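Local coordinates for glycoside hydrolase family protein (Novosphingobium sp. PP1Y, PDB 6Q2F), which is an alpha-L-rhamnosidase, a glycoside hydrolase expected to cleave terminal alpha-L-rhamnose from glycosides, at residues T884-D887 against A888-I892; I664-E667 against F668-G671. One frame throughout, in Å; residues are numbered along the deposited sequence.

Contact 1 of 2, residues T884-D887 against A888-I892; sequences TGAD and AGVKI
A type II beta turn from Asp887 to Val890, in the loop between strands 881-884 and 894-899, brings Ala886 and Asp887 against Val890. Its closing bond is weak: Val890 N donates to Asp887 O at 3.4 Å, although the N-H...O angle of 158° is fairly straight, so length rather than direction limits it. The turn type follows from the backbone: Ala888 is extended, and Gly889 takes phi 80°, a positive value that a residue without a side chain adopts easily. Beside the bond, Val890 covers the accepting carbonyl with two carbons, CB standing 3.5 Å and CG2 3.6 Å from Asp887 O. With CG1 opposite its own backbone N (chi1 163°), Val890 places CG2 next to that N, on the side of Asp887, while CG1 reaches Ala886 CB at 3.8 Å. This methyl-to-methyl touch between Ala886, just before the turn, and Val890, its last residue, is the closest apolar one; Gln915 of strand 915-921 touches both side chains. The Asp887 carboxylate leads away and is poorly ordered. A Gly at the third position with a single backbone bond across the ends is typical of a type II turn in a surface loop linking two beta strands.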
loop_
_atom_site.group_PDB
_atom_site.type_symbol
_atom_site.label_atom_id
_atom_site.label_comp_id
_atom_site.label_asym_id
_atom_site.label_seq_id
_atom_site.Cartn_x
_atom_site.Cartn_y
_atom_site.Cartn_z
ATOM N N THR A 884 28.339 7.173 -15.513
ATOM C CA THR A 884 29.288 6.195 -16.020
ATOM C C THR A 884 30.243 5.799 -14.903
ATOM O O THR A 884 30.340 6.479 -13.879
ATOM C CB THR A 884 30.087 6.737 -17.214
ATOM O OG1 THR A 884 30.926 7.811 -16.784
ATOM C CG2 THR A 884 29.140 7.263 -18.286
ATOM N N GLY A 885 30.962 4.700 -15.125
ATOM C CA GLY A 885 32.004 4.248 -14.221
ATOM C C GLY A 885 31.598 3.213 -13.192
ATOM O O GLY A 885 32.409 2.880 -12.330
ATOM N N ALA A 886 30.370 2.705 -13.247
ATOM C CA ALA A 886 29.922 1.633 -12.376
ATOM C C ALA A 886 29.747 0.359 -13.186
ATOM O O ALA A 886 29.615 0.393 -14.410
ATOM C CB ALA A 886 28.587 1.983 -11.689
ATOM N N ASP A 887 29.706 -0.767 -12.476
ATOM C CA ASP A 887 29.447 -2.053 -13.109
ATOM C C ASP A 887 28.053 -2.077 -13.731
ATOM O O ASP A 887 27.201 -1.227 -13.458
ATOM C CB ASP A 887 29.582 -3.188 -12.098
ATOM C CG ASP A 887 31.013 -3.406 -11.659
ATOM O OD1 ASP A 887 31.861 -3.689 -12.536
ATOM O OD2 ASP A 887 31.287 -3.297 -10.439
ATOM N N ALA A 888 27.826 -3.060 -14.599
ATOM C CA ALA A 888 26.485 -3.258 -15.124
ATOM C C ALA A 888 25.588 -3.785 -14.015
ATOM O O ALA A 888 26.035 -4.496 -13.110
ATOM C CB ALA A 888 26.494 -4.220 -16.313
ATOM N N GLY A 889 24.311 -3.412 -14.079
ATOM C CA GLY A 889 23.357 -3.755 -13.041
ATOM C C GLY A 889 23.400 -2.881 -11.808
ATOM O O GLY A 889 22.536 -3.029 -10.934
ATOM N N VAL A 890 24.376 -1.984 -11.692
ATOM C CA VAL A 890 24.402 -1.070 -10.556
ATOM C C VAL A 890 23.252 -0.089 -10.710
ATOM O O VAL A 890 23.107 0.565 -11.750
ATOM C CB VAL A 890 25.749 -0.346 -10.440
ATOM C CG1 VAL A 890 25.627 0.885 -9.540
ATOM C CG2 VAL A 890 26.817 -1.295 -9.889
ATOM N N LYS A 891 22.408 -0.006 -9.690
ATOM C CA LYS A 891 21.298 0.929 -9.695
ATOM C C LYS A 891 21.669 2.101 -8.813
ATOM O O LYS A 891 22.118 1.909 -7.678
ATOM C CB LYS A 891 20.007 0.286 -9.190
ATOM C CG LYS A 891 19.713 -1.094 -9.737
ATOM C CD LYS A 891 19.486 -1.070 -11.224
ATOM C CE LYS A 891 19.401 -2.489 -11.777
ATOM N NZ LYS A 891 19.623 -2.541 -13.255
ATOM N N ILE A 892 21.483 3.305 -9.334
ATOM C CA ILE A 892 21.573 4.518 -8.532
ATOM C C ILE A 892 20.341 5.353 -8.853
ATOM O O ILE A 892 20.440 6.338 -9.600
ATOM C CB ILE A 892 22.883 5.280 -8.805
ATOM C CG1 ILE A 892 24.091 4.383 -8.519
ATOM C CG2 ILE A 892 22.974 6.536 -7.949
ATOM C CD1 ILE A 892 25.426 5.042 -8.795
#

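Contact 2 of 2, residues I664-E667 against F668-G671; sequences IDLE and FVTG
Phe668 lies across the side chain of Ile664, one helical turn earlier, with ring atom CE2 3.7 Å from Ile664 CG1. The ring also runs past the preceding turn's carbonyl, Phe668 CD2 being 3.1 Å from Ile664 O, while that oxygen accepts Phe668 N at 2.9 Å. At the ring edge, near its plane, sits Asp665 OD1; the carboxylate and ring planes differ by 31°. The carboxylate is positioned by a salt bridge to Lys661 and a hydrogen bond to Tyr717. With chi1 -77°, Phe668 swings CG beside its own N and back along the helix, and Leu725 of helix 712-726 and Tyr906 of strand 902-908 touch its side chain. Cutting this ring back to an alanine would probably leave Ile664, Leu725 and Tyr906 without the surface they pack on. Farther on, Leu666 O takes a 2.7 Å bond from Thr670 OG1 and a weak one from Thr670 N. Glu667 O receives Gly671 N weakly at 3.3 Å, and Gly671 N also reaches Phe668 O at 3.1 Å. Gly671 has phi 124°, where a side chain would strike the preceding carbonyl. This is a Schellman motif, ending the helix of a beta-alpha-beta unit between parallel strands 642-649 and 674-677.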
loop_
_atom_site.group_PDB
_atom_site.type_symbol
_atom_site.label_atom_id
_atom_site.label_comp_id
_atom_site.label_asym_id
_atom_site.label_seq_id
_atom_site.Cartn_x
_atom_site.Cartn_y
_atom_site.Cartn_z
ATOM N N ILE A 664 14.802 3.268 4.672
ATOM C CA ILE A 664 14.344 4.657 4.602
ATOM C C ILE A 664 14.875 5.338 3.354
ATOM O O ILE A 664 14.223 6.227 2.802
ATOM C CB ILE A 664 14.749 5.425 5.878
ATOM C CG1 ILE A 664 13.722 6.517 6.185
ATOM C CG2 ILE A 664 16.182 5.974 5.813
ATOM C CD1 ILE A 664 12.421 5.951 6.773
ATOM N N ASP A 665 16.082 4.963 2.913
ATOM C CA ASP A 665 16.615 5.492 1.661
ATOM C C ASP A 665 15.774 5.020 0.481
ATOM O O ASP A 665 15.538 5.777 -0.465
ATOM C CB ASP A 665 18.091 5.090 1.502
ATOM C CG ASP A 665 19.008 5.764 2.538
ATOM O OD1 ASP A 665 18.564 6.690 3.254
ATOM O OD2 ASP A 665 20.191 5.377 2.643
ATOM N N LEU A 666 15.273 3.788 0.534
ATOM C CA LEU A 666 14.397 3.315 -0.528
ATOM C C LEU A 666 13.076 4.086 -0.530
ATOM O O LEU A 666 12.569 4.454 -1.593
ATOM C CB LEU A 666 14.172 1.808 -0.376
ATOM C CG LEU A 666 13.138 1.246 -1.362
ATOM C CD1 LEU A 666 13.639 1.403 -2.833
ATOM C CD2 LEU A 666 12.818 -0.220 -1.053
ATOM N N GLU A 667 12.517 4.366 0.652
ATOM C CA GLU A 667 11.323 5.202 0.717
ATOM C C GLU A 667 11.603 6.592 0.163
ATOM O O GLU A 667 10.795 7.156 -0.592
ATOM C CB GLU A 667 10.843 5.312 2.155
ATOM C CG GLU A 667 10.367 4.006 2.745
ATOM C CD GLU A 667 9.951 4.178 4.182
ATOM O OE1 GLU A 667 9.427 5.257 4.523
ATOM O OE2 GLU A 667 10.164 3.236 4.961
ATOM N N PHE A 668 12.741 7.169 0.554
ATOM C CA PHE A 668 13.097 8.504 0.090
ATOM C C PHE A 668 13.196 8.553 -1.436
ATOM O O PHE A 668 12.604 9.427 -2.073
ATOM C CB PHE A 668 14.405 8.933 0.743
ATOM C CG PHE A 668 14.254 9.366 2.186
ATOM C CD1 PHE A 668 13.132 10.069 2.598
ATOM C CD2 PHE A 668 15.241 9.090 3.117
ATOM C CE1 PHE A 668 12.993 10.490 3.899
ATOM C CE2 PHE A 668 15.101 9.486 4.441
ATOM C CZ PHE A 668 13.977 10.196 4.829
ATOM N N VAL A 669 13.926 7.607 -2.043
ATOM C CA VAL A 669 14.168 7.685 -3.483
ATOM C C VAL A 669 12.916 7.313 -4.284
ATOM O O VAL A 669 12.831 7.627 -5.474
ATOM C CB VAL A 669 15.374 6.806 -3.865
ATOM C CG1 VAL A 669 14.968 5.330 -4.016
ATOM C CG2 VAL A 669 16.046 7.346 -5.135
ATOM N N THR A 670 11.898 6.712 -3.642
ATOM C CA THR A 670 10.636 6.453 -4.321
ATOM C C THR A 670 9.674 7.631 -4.244
ATOM O O THR A 670 8.686 7.653 -4.986
ATOM C CB THR A 670 9.982 5.203 -3.741
ATOM O OG1 THR A 670 10.957 4.155 -3.696
ATOM C CG2 THR A 670 8.791 4.726 -4.632
ATOM N N GLY A 671 9.941 8.621 -3.390
ATOM C CA GLY A 671 9.099 9.808 -3.298
ATOM C C GLY A 671 8.559 10.095 -1.911
ATOM O O GLY A 671 7.892 11.120 -1.720
#

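Contact 2 comes first along the chain and contact 1 more than two hundred residues later, yet their centres are 19 Å apart and their nearest atoms about 6 Å, without touching. They belong to different parts of the fold: 664-671 closes helix 657-670, which leads into 674-677, the last strand of the closed eight-stranded parallel (beta/alpha)8 barrel, whereas 884-892 joins two strands of the antiparallel sheet. Contact 2 is buried, 14 Å from the chain centre; contact 1 is at the surface, 29 Å from it. Val669 touches Pro893, just beyond contact 1, and Leu666 touches Gln910, which Lys891 also meets. With strand 902-908 against Asp665, Phe668 and Val669, these touches seat the barrel helix against the antiparallel sheet.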